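Local coordinates for protein endo-alpha-(1->5)-L-arabinanase (Bacillus licheniformis, PDB 6B7K) that probably cleaves internal alpha-1,5-arabinofuranosidic linkages in arabinan, as an endo-acting glycoside hydrolase of family 43 that binds calcium, at residues L40-K48 against A57-P65; T197-F206 against L291-P299. One frame throughout, in Å; residues are numbered along the deposited sequence.

Interaction 1: L40-K48 against A57-P65; sequences LGTGLRVIK and AAPSIFPTP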
loop_
_atom_site.group_PDB
_atom_site.type_symbol
_atom_site.label_atom_id
_atom_site.label_comp_id
_atom_site.label_asym_id
_atom_site.label_seq_id
_atom_site.Cartn_x
_atom_site.Cartn_y
_atom_site.Cartn_z
ATOM N N LEU A 40 2.062 -9.641 -12.200
ATOM C CA LEU A 40 1.273 -10.209 -13.288
ATOM C C LEU A 40 1.928 -11.530 -13.674
ATOM O O LEU A 40 2.938 -11.552 -14.384
ATOM C CB LEU A 40 1.201 -9.245 -14.468
ATOM C CG LEU A 40 0.503 -9.748 -15.733
ATOM C CD1 LEU A 40 -0.938 -10.134 -15.438
ATOM C CD2 LEU A 40 0.567 -8.701 -16.832
ATOM N N GLY A 41 1.356 -12.632 -13.192
ATOM C CA GLY A 41 1.906 -13.952 -13.432
ATOM C C GLY A 41 2.692 -14.468 -12.249
ATOM O O GLY A 41 2.181 -15.269 -11.464
ATOM N N THR A 42 3.934 -14.010 -12.115
ATOM C CA THR A 42 4.784 -14.377 -10.995
ATOM C C THR A 42 5.516 -13.140 -10.508
ATOM O O THR A 42 5.777 -12.213 -11.278
ATOM C CB THR A 42 5.793 -15.465 -11.360
ATOM O OG1 THR A 42 5.162 -16.428 -12.207
ATOM C CG2 THR A 42 6.285 -16.185 -10.085
ATOM N N GLY A 43 5.793 -13.112 -9.209
ATOM C CA GLY A 43 6.578 -12.037 -8.632
ATOM C C GLY A 43 5.841 -10.725 -8.451
ATOM O O GLY A 43 4.686 -10.707 -8.015
ATOM N N LEU A 44 6.507 -9.619 -8.776
ATOM C CA LEU A 44 5.979 -8.276 -8.569
ATOM C C LEU A 44 6.066 -7.486 -9.866
ATOM O O LEU A 44 7.079 -7.541 -10.570
ATOM C CB LEU A 44 6.747 -7.550 -7.462
ATOM C CG LEU A 44 6.582 -8.125 -6.057
ATOM C CD1 LEU A 44 7.592 -7.510 -5.108
ATOM C CD2 LEU A 44 5.162 -7.891 -5.560
ATOM N N ARG A 45 5.001 -6.749 -10.173
ATOM C CA ARG A 45 4.904 -6.006 -11.422
ATOM C C ARG A 45 5.495 -4.611 -11.266
ATOM O O ARG A 45 5.251 -3.927 -10.270
ATOM C CB ARG A 45 3.444 -5.912 -11.869
ATOM C CG ARG A 45 3.207 -5.062 -13.104
ATOM C CD ARG A 45 1.856 -5.381 -13.731
ATOM N NE ARG A 45 1.474 -4.412 -14.755
ATOM C CZ ARG A 45 1.935 -4.419 -16.004
ATOM N NH1 ARG A 45 2.807 -5.340 -16.388
ATOM N NH2 ARG A 45 1.526 -3.497 -16.867
ATOM N N VAL A 46 6.288 -4.202 -12.257
ATOM C CA VAL A 46 6.899 -2.881 -12.288
ATOM C C VAL A 46 6.653 -2.270 -13.658
ATOM O O VAL A 46 6.858 -2.932 -14.682
ATOM C CB VAL A 46 8.409 -2.938 -11.989
ATOM C CG1 VAL A 46 9.013 -1.553 -12.082
ATOM C CG2 VAL A 46 8.659 -3.535 -10.616
ATOM N N ILE A 47 6.203 -1.017 -13.678
ATOM C CA ILE A 47 6.054 -0.262 -14.912
ATOM C C ILE A 47 6.707 1.099 -14.724
ATOM O O ILE A 47 6.717 1.658 -13.622
ATOM C CB ILE A 47 4.577 -0.122 -15.344
ATOM C CG1 ILE A 47 3.721 0.441 -14.210
ATOM C CG2 ILE A 47 4.031 -1.465 -15.788
ATOM C CD1 ILE A 47 2.254 0.555 -14.569
ATOM N N LYS A 48 7.269 1.623 -15.808
ATOM C CA LYS A 48 8.080 2.830 -15.781
ATOM C C LYS A 48 7.448 3.913 -16.645
ATOM O O LYS A 48 6.600 3.641 -17.499
ATOM C CB LYS A 48 9.507 2.535 -16.267
ATOM C CG LYS A 48 9.553 1.846 -17.625
ATOM C CD LYS A 48 10.946 1.343 -17.969
ATOM C CE LYS A 48 11.927 2.487 -18.126
ATOM N NZ LYS A 48 13.242 2.012 -18.637
ATOM N N ALA A 57 6.152 -1.523 -19.687
ATOM C CA ALA A 57 6.518 -2.632 -18.819
ATOM C C ALA A 57 7.987 -2.550 -18.425
ATOM O O ALA A 57 8.822 -2.007 -19.151
ATOM C CB ALA A 57 6.231 -3.967 -19.507
ATOM N N ALA A 58 8.292 -3.088 -17.252
ATOM C CA ALA A 58 9.633 -3.125 -16.694
ATOM C C ALA A 58 9.887 -4.511 -16.128
ATOM O O ALA A 58 8.942 -5.262 -15.863
ATOM C CB ALA A 58 9.803 -2.061 -15.599
ATOM N N PRO A 59 11.153 -4.895 -15.955
ATOM C CA PRO A 59 11.448 -6.237 -15.435
ATOM C C PRO A 59 10.762 -6.479 -14.099
ATOM O O PRO A 59 10.788 -5.632 -13.203
ATOM C CB PRO A 59 12.974 -6.236 -15.298
ATOM C CG PRO A 59 13.436 -5.253 -16.308
ATOM C CD PRO A 59 12.380 -4.183 -16.361
ATOM N N SER A 60 10.137 -7.644 -13.979
ATOM C CA SER A 60 9.419 -8.001 -12.769
ATOM C C SER A 60 10.388 -8.397 -11.661
ATOM O O SER A 60 11.485 -8.900 -11.915
ATOM C CB SER A 60 8.446 -9.145 -13.047
ATOM O OG SER A 60 7.552 -8.801 -14.090
ATOM N N ILE A 61 9.972 -8.159 -10.422
ATOM C CA ILE A 61 10.748 -8.565 -9.256
ATOM C C ILE A 61 10.382 -9.998 -8.911
ATOM O O ILE A 61 9.217 -10.400 -9.026
ATOM C CB ILE A 61 10.498 -7.617 -8.069
ATOM C CG1 ILE A 61 10.593 -6.160 -8.520
ATOM C CG2 ILE A 61 11.501 -7.884 -6.955
ATOM C CD1 ILE A 61 11.944 -5.780 -9.070
ATOM N N PHE A 62 11.383 -10.780 -8.503
ATOM C CA PHE A 62 11.229 -12.190 -8.160
ATOM C C PHE A 62 10.616 -12.979 -9.310
ATOM O O PHE A 62 9.476 -13.449 -9.195
ATOM C CB PHE A 62 10.365 -12.347 -6.908
ATOM C CG PHE A 62 10.862 -11.572 -5.727
ATOM C CD1 PHE A 62 12.207 -11.577 -5.393
ATOM C CD2 PHE A 62 9.986 -10.831 -4.952
ATOM C CE1 PHE A 62 12.667 -10.866 -4.304
ATOM C CE2 PHE A 62 10.439 -10.113 -3.864
ATOM C CZ PHE A 62 11.783 -10.131 -3.539
ATOM N N PRO A 63 11.319 -13.141 -10.436
ATOM C CA PRO A 63 10.767 -13.981 -11.511
ATOM C C PRO A 63 10.604 -15.428 -11.098
ATOM O O PRO A 63 9.708 -16.117 -11.603
ATOM C CB PRO A 63 11.794 -13.822 -12.643
ATOM C CG PRO A 63 12.524 -12.558 -12.326
ATOM C CD PRO A 63 12.588 -12.510 -10.832
ATOM N N THR A 64 11.448 -15.912 -10.192
ATOM C CA THR A 64 11.349 -17.233 -9.603
ATOM C C THR A 64 11.055 -17.109 -8.113
ATOM O O THR A 64 11.621 -16.237 -7.445
ATOM C CB THR A 64 12.640 -18.039 -9.805
ATOM O OG1 THR A 64 13.756 -17.303 -9.291
ATOM C CG2 THR A 64 12.866 -18.320 -11.282
ATOM N N PRO A 65 10.178 -17.948 -7.569
ATOM C CA PRO A 65 9.760 -17.763 -6.175
ATOM C C PRO A 65 10.905 -18.013 -5.204
ATOM O O PRO A 65 11.720 -18.920 -5.392
ATOM C CB PRO A 65 8.641 -18.798 -6.002
ATOM C CG PRO A 65 8.963 -19.857 -7.006
ATOM C CD PRO A 65 9.561 -19.138 -8.183
#

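Interaction 2: T197-F206 against L291-P299; sequences TYKDGYYYLF and LYWDSQGWP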
loop_
_atom_site.group_PDB
_atom_site.type_symbol
_atom_site.label_atom_id
_atom_site.label_comp_id
_atom_site.label_asym_id
_atom_site.label_seq_id
_atom_site.Cartn_x
_atom_site.Cartn_y
_atom_site.Cartn_z
ATOM N N THR A 197 1.431 9.093 6.374
ATOM C CA THR A 197 2.358 10.161 6.038
ATOM C C THR A 197 2.231 11.285 7.056
ATOM O O THR A 197 1.151 11.539 7.594
ATOM C CB THR A 197 2.115 10.709 4.624
ATOM O OG1 THR A 197 2.989 11.820 4.384
ATOM C CG2 THR A 197 0.671 11.155 4.462
ATOM N N TYR A 198 3.352 11.954 7.312
ATOM C CA TYR A 198 3.407 13.087 8.225
ATOM C C TYR A 198 3.444 14.391 7.439
ATOM O O TYR A 198 4.168 14.511 6.446
ATOM C CB TYR A 198 4.634 12.998 9.137
ATOM C CG TYR A 198 4.842 14.216 10.015
ATOM C CD1 TYR A 198 4.216 14.324 11.249
ATOM C CD2 TYR A 198 5.669 15.258 9.609
ATOM C CE1 TYR A 198 4.403 15.433 12.050
ATOM C CE2 TYR A 198 5.860 16.372 10.405
ATOM C CZ TYR A 198 5.225 16.453 11.624
ATOM O OH TYR A 198 5.417 17.558 12.417
ATOM N N LYS A 199 2.665 15.370 7.893
ATOM C CA LYS A 199 2.670 16.689 7.267
ATOM C C LYS A 199 2.167 17.717 8.265
ATOM O O LYS A 199 1.026 17.619 8.730
ATOM C CB LYS A 199 1.813 16.707 6.005
ATOM C CG LYS A 199 1.649 18.101 5.434
ATOM C CD LYS A 199 0.880 18.093 4.136
ATOM C CE LYS A 199 0.616 19.510 3.659
ATOM N NZ LYS A 199 1.874 20.282 3.475
ATOM N N ASP A 200 3.013 18.692 8.586
ATOM C CA ASP A 200 2.653 19.842 9.413
ATOM C C ASP A 200 1.983 19.412 10.719
ATOM O O ASP A 200 0.870 19.821 11.050
ATOM C CB ASP A 200 1.768 20.814 8.628
ATOM C CG ASP A 200 2.526 21.524 7.518
ATOM O OD1 ASP A 200 2.914 20.855 6.538
ATOM O OD2 ASP A 200 2.737 22.751 7.630
ATOM N N GLY A 201 2.689 18.558 11.459
ATOM C CA GLY A 201 2.291 18.181 12.794
ATOM C C GLY A 201 1.370 16.983 12.893
ATOM O O GLY A 201 1.257 16.399 13.977
ATOM N N TYR A 202 0.705 16.596 11.808
ATOM C CA TYR A 202 -0.258 15.505 11.837
ATOM C C TYR A 202 0.218 14.343 10.975
ATOM O O TYR A 202 0.830 14.545 9.921
ATOM C CB TYR A 202 -1.638 15.966 11.353
ATOM C CG TYR A 202 -2.409 16.769 12.371
ATOM C CD1 TYR A 202 -2.985 16.154 13.478
ATOM C CD2 TYR A 202 -2.574 18.139 12.225
ATOM C CE1 TYR A 202 -3.697 16.885 14.414
ATOM C CE2 TYR A 202 -3.286 18.879 13.156
ATOM C CZ TYR A 202 -3.844 18.246 14.247
ATOM O OH TYR A 202 -4.550 18.978 15.175
ATOM N N TYR A 203 -0.070 13.128 11.437
ATOM C CA TYR A 203 0.102 11.915 10.647
ATOM C C TYR A 203 -1.229 11.577 9.988
ATOM O O TYR A 203 -2.269 11.581 10.652
ATOM C CB TYR A 203 0.576 10.749 11.517
ATOM C CG TYR A 203 1.953 10.926 12.118
ATOM C CD1 TYR A 203 3.094 10.573 11.405
ATOM C CD2 TYR A 203 2.115 11.434 13.400
ATOM C CE1 TYR A 203 4.357 10.726 11.951
ATOM C CE2 TYR A 203 3.374 11.592 13.954
ATOM C CZ TYR A 203 4.491 11.238 13.226
ATOM O OH TYR A 203 5.744 11.395 13.776
ATOM N N TYR A 204 -1.198 11.287 8.687
ATOM C CA TYR A 204 -2.405 11.030 7.904
ATOM C C TYR A 204 -2.408 9.577 7.444
ATOM O O TYR A 204 -1.631 9.197 6.563
ATOM C CB TYR A 204 -2.499 11.976 6.711
ATOM C CG TYR A 204 -2.702 13.418 7.102
ATOM C CD1 TYR A 204 -1.621 14.226 7.423
ATOM C CD2 TYR A 204 -3.974 13.971 7.156
ATOM C CE1 TYR A 204 -1.801 15.544 7.786
ATOM C CE2 TYR A 204 -4.164 15.288 7.518
ATOM C CZ TYR A 204 -3.074 16.069 7.832
ATOM O OH TYR A 204 -3.253 17.385 8.193
ATOM N N LEU A 205 -3.292 8.775 8.028
ATOM C CA LEU A 205 -3.446 7.376 7.644
ATOM C C LEU A 205 -4.517 7.274 6.564
ATOM O O LEU A 205 -5.696 7.540 6.823
ATOM C CB LEU A 205 -3.809 6.520 8.854
ATOM C CG LEU A 205 -4.300 5.104 8.540
ATOM C CD1 LEU A 205 -3.229 4.311 7.800
ATOM C CD2 LEU A 205 -4.736 4.381 9.804
ATOM N N PHE A 206 -4.108 6.899 5.353
ATOM C CA PHE A 206 -5.045 6.546 4.296
ATOM C C PHE A 206 -5.293 5.045 4.334
ATOM O O PHE A 206 -4.392 4.269 4.662
ATOM C CB PHE A 206 -4.507 6.941 2.919
ATOM C CG PHE A 206 -4.222 8.407 2.767
ATOM C CD1 PHE A 206 -3.049 8.957 3.258
ATOM C CD2 PHE A 206 -5.114 9.232 2.105
ATOM C CE1 PHE A 206 -2.779 10.303 3.107
ATOM C CE2 PHE A 206 -4.852 10.579 1.952
ATOM C CZ PHE A 206 -3.682 11.115 2.454
ATOM N N LEU A 291 -1.899 15.476 -5.020
ATOM C CA LEU A 291 -2.643 15.584 -3.772
ATOM C C LEU A 291 -2.420 16.956 -3.150
ATOM O O LEU A 291 -1.278 17.405 -3.013
ATOM C CB LEU A 291 -2.226 14.487 -2.794
ATOM C CG LEU A 291 -3.194 14.288 -1.626
ATOM C CD1 LEU A 291 -4.547 13.833 -2.144
ATOM C CD2 LEU A 291 -2.643 13.301 -0.616
ATOM N N TYR A 292 -3.510 17.615 -2.771
ATOM C CA TYR A 292 -3.461 18.923 -2.136
ATOM C C TYR A 292 -4.025 18.824 -0.724
ATOM O O TYR A 292 -4.437 17.755 -0.265
ATOM C CB TYR A 292 -4.220 19.960 -2.965
ATOM C CG TYR A 292 -3.728 20.041 -4.387
ATOM C CD1 TYR A 292 -2.612 20.801 -4.713
ATOM C CD2 TYR A 292 -4.368 19.344 -5.402
ATOM C CE1 TYR A 292 -2.153 20.872 -6.012
ATOM C CE2 TYR A 292 -3.917 19.407 -6.703
ATOM C CZ TYR A 292 -2.810 20.171 -7.005
ATOM O OH TYR A 292 -2.362 20.230 -8.303
ATOM N N TRP A 293 -4.027 19.958 -0.028
ATOM C CA TRP A 293 -4.452 20.010 1.363
ATOM C C TRP A 293 -5.232 21.297 1.589
ATOM O O TRP A 293 -4.776 22.378 1.201
ATOM C CB TRP A 293 -3.244 19.922 2.307
ATOM C CG TRP A 293 -2.256 18.851 1.906
ATOM C CD1 TRP A 293 -1.314 18.935 0.921
ATOM C CD2 TRP A 293 -2.118 17.541 2.477
ATOM N NE1 TRP A 293 -0.603 17.764 0.843
ATOM C CE2 TRP A 293 -1.077 16.891 1.786
ATOM C CE3 TRP A 293 -2.775 16.856 3.505
ATOM C CZ2 TRP A 293 -0.672 15.593 2.092
ATOM C CZ3 TRP A 293 -2.369 15.567 3.808
ATOM C CH2 TRP A 293 -1.330 14.948 3.102
ATOM N N ASP A 294 -6.408 21.180 2.208
ATOM C CA ASP A 294 -7.305 22.323 2.348
ATOM C C ASP A 294 -6.825 23.283 3.431
ATOM O O ASP A 294 -5.672 23.212 3.868
ATOM C CB ASP A 294 -8.737 21.854 2.636
ATOM C CG ASP A 294 -8.845 20.993 3.890
ATOM O OD1 ASP A 294 -7.894 20.962 4.700
ATOM O OD2 ASP A 294 -9.897 20.339 4.063
ATOM N N SER A 295 -7.707 24.184 3.870
ATOM C CA SER A 295 -7.329 25.161 4.884
ATOM C C SER A 295 -7.058 24.520 6.239
ATOM O O SER A 295 -6.375 25.129 7.070
ATOM C CB SER A 295 -8.419 26.226 5.023
ATOM O OG SER A 295 -8.565 26.965 3.824
ATOM N N GLN A 296 -7.570 23.314 6.481
ATOM C CA GLN A 296 -7.353 22.608 7.737
ATOM C C GLN A 296 -6.288 21.527 7.624
ATOM O O GLN A 296 -6.116 20.745 8.564
ATOM C CB GLN A 296 -8.660 21.993 8.242
ATOM C CG GLN A 296 -9.667 22.994 8.779
ATOM C CD GLN A 296 -10.325 23.802 7.683
ATOM O OE1 GLN A 296 -10.455 23.342 6.548
ATOM N NE2 GLN A 296 -10.735 25.020 8.012
ATOM N N GLY A 297 -5.578 21.459 6.502
ATOM C CA GLY A 297 -4.545 20.462 6.320
ATOM C C GLY A 297 -5.033 19.088 5.922
ATOM O O GLY A 297 -4.228 18.150 5.893
ATOM N N TRP A 298 -6.321 18.932 5.613
ATOM C CA TRP A 298 -6.837 17.633 5.210
ATOM C C TRP A 298 -6.532 17.364 3.736
ATOM O O TRP A 298 -6.499 18.289 2.922
ATOM C CB TRP A 298 -8.342 17.561 5.442
ATOM C CG TRP A 298 -8.729 17.620 6.884
ATOM C CD1 TRP A 298 -9.104 18.727 7.586
ATOM C CD2 TRP A 298 -8.781 16.524 7.806
ATOM N NE1 TRP A 298 -9.388 18.390 8.887
ATOM C CE2 TRP A 298 -9.198 17.042 9.046
ATOM C CE3 TRP A 298 -8.518 15.154 7.701
ATOM C CZ2 TRP A 298 -9.359 16.239 10.175
ATOM C CZ3 TRP A 298 -8.676 14.360 8.823
ATOM C CH2 TRP A 298 -9.094 14.903 10.042
ATOM N N PRO A 299 -6.315 16.101 3.370
ATOM C CA PRO A 299 -5.976 15.786 1.974
ATOM C C PRO A 299 -7.190 15.925 1.067
ATOM O O PRO A 299 -8.267 15.405 1.365
ATOM C CB PRO A 299 -5.490 14.330 2.041
ATOM C CG PRO A 299 -5.355 14.008 3.507
ATOM C CD PRO A 299 -6.301 14.906 4.225
#

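Interaction 1: L40-K48 against A57-P65
Leu44 and Ile61 form an antiparallel hydrogen-bonded pair between strands 44-48 and 57-61, whose axes approach to 4.5 Å and run at 146° to each other. Leu44 N gives its hydrogen to Ile61 O at 2.8 Å, and Ile61 N returns one to Leu44 O at 3.0 Å. Toward the other end, the bond from Ala58 N to Val46 O is weak. Ile47 and Ala57 follow as a non-hydrogen-bonded pair.

Leu44, Val46, Ala58 and Ile61 share one face of the sheet. Leu44 CB meets Ile61 CB at 3.8 Å. With CG anti to its carbonyl carbon (chi1 -67°), Leu44 runs alongside Phe62, and its CD1 approaches the ring obliquely at CE2. Ile61 CG2 lies over the centre of the same ring, which also meets Trp69 edge-to-face. The two branches of Val46 divide the work. CG1, anti to the backbone N (chi1 178°), touches Ala58 CB at 3.6 Å, while CG2 touches Ile61 CG1 at 3.9 Å. Beyond this pair, Leu94 meets both Leu44 and Ile61, so the apolar face packs against strand 92-98.

Gly43 has a positive phi. A CB there would collide with the carbonyl oxygens of Ile61 and Phe62. The CB of Arg45 points away from strand 57-61, though the end of the side chain comes back nearer; its NH2 forms a salt bridge with Asp18.

The arrangement is a beta hairpin in one blade of the five-bladed beta-propeller of family 43. Leu44 comes within about 8 Å, side chain to side chain, of Asp23, the predicted proton acceptor.

Interaction 2: T197-F206 against L291-P299
Two neighbouring blades of the five-bladed propeller meet here. Lys199 lies over one face of the Trp293 indole. Lys199 CD sits 3.3 Å from Trp293 CE2, and Lys199 CE makes a CH-pi contact over the five-membered ring. The chain is extended until chi4 (58°), where it bends. NZ thus stays over that ring in a cation-pi contact and also forms a salt bridge with Asp200 OD1, 3.3 Å away.

The indole also turns an edge to the face of Tyr204, with planes at 61°. Trp293 CZ3 lies over the centre of the phenol ring, 3.9 Å from Tyr204 CD1. An alanine in place of Trp293 would probably leave the Lys199 chain without its aromatic platform and uncover one face of Tyr204.

Segment 197-206 is a hairpin with a type I' turn, whereas 291-299 links the last two strands of the next blade. In that link Asp294 OD1 accepts from Gln296 N, an Asx turn, and from Trp298 N on the opposite face of its carboxylate. Deeper in, Pro299 CG packs at 3.5 Å from Phe206 CZ. Leu291 CD2 meets Phe206 CZ at 3.9 Å.

Interaction 1 and interaction 2 lie on opposite sides of the chain's centre, with their own centres 32 Å apart and nearest atoms about 18 Å apart. Both are partly buried. Interaction 1 joins adjacent strands within one blade, so backbone hydrogen bonds set its register and aliphatic side chains fill one face. Interaction 2 joins two sheets distant in sequence, and aromatic, cation-pi and proline contacts carry it. Each grades from an apolar inner part to a more exposed edge: Leu44 and Ile61 give way to Ala57 and Lys48, while Phe206 and Leu291 give way to Lys199 and Gln296.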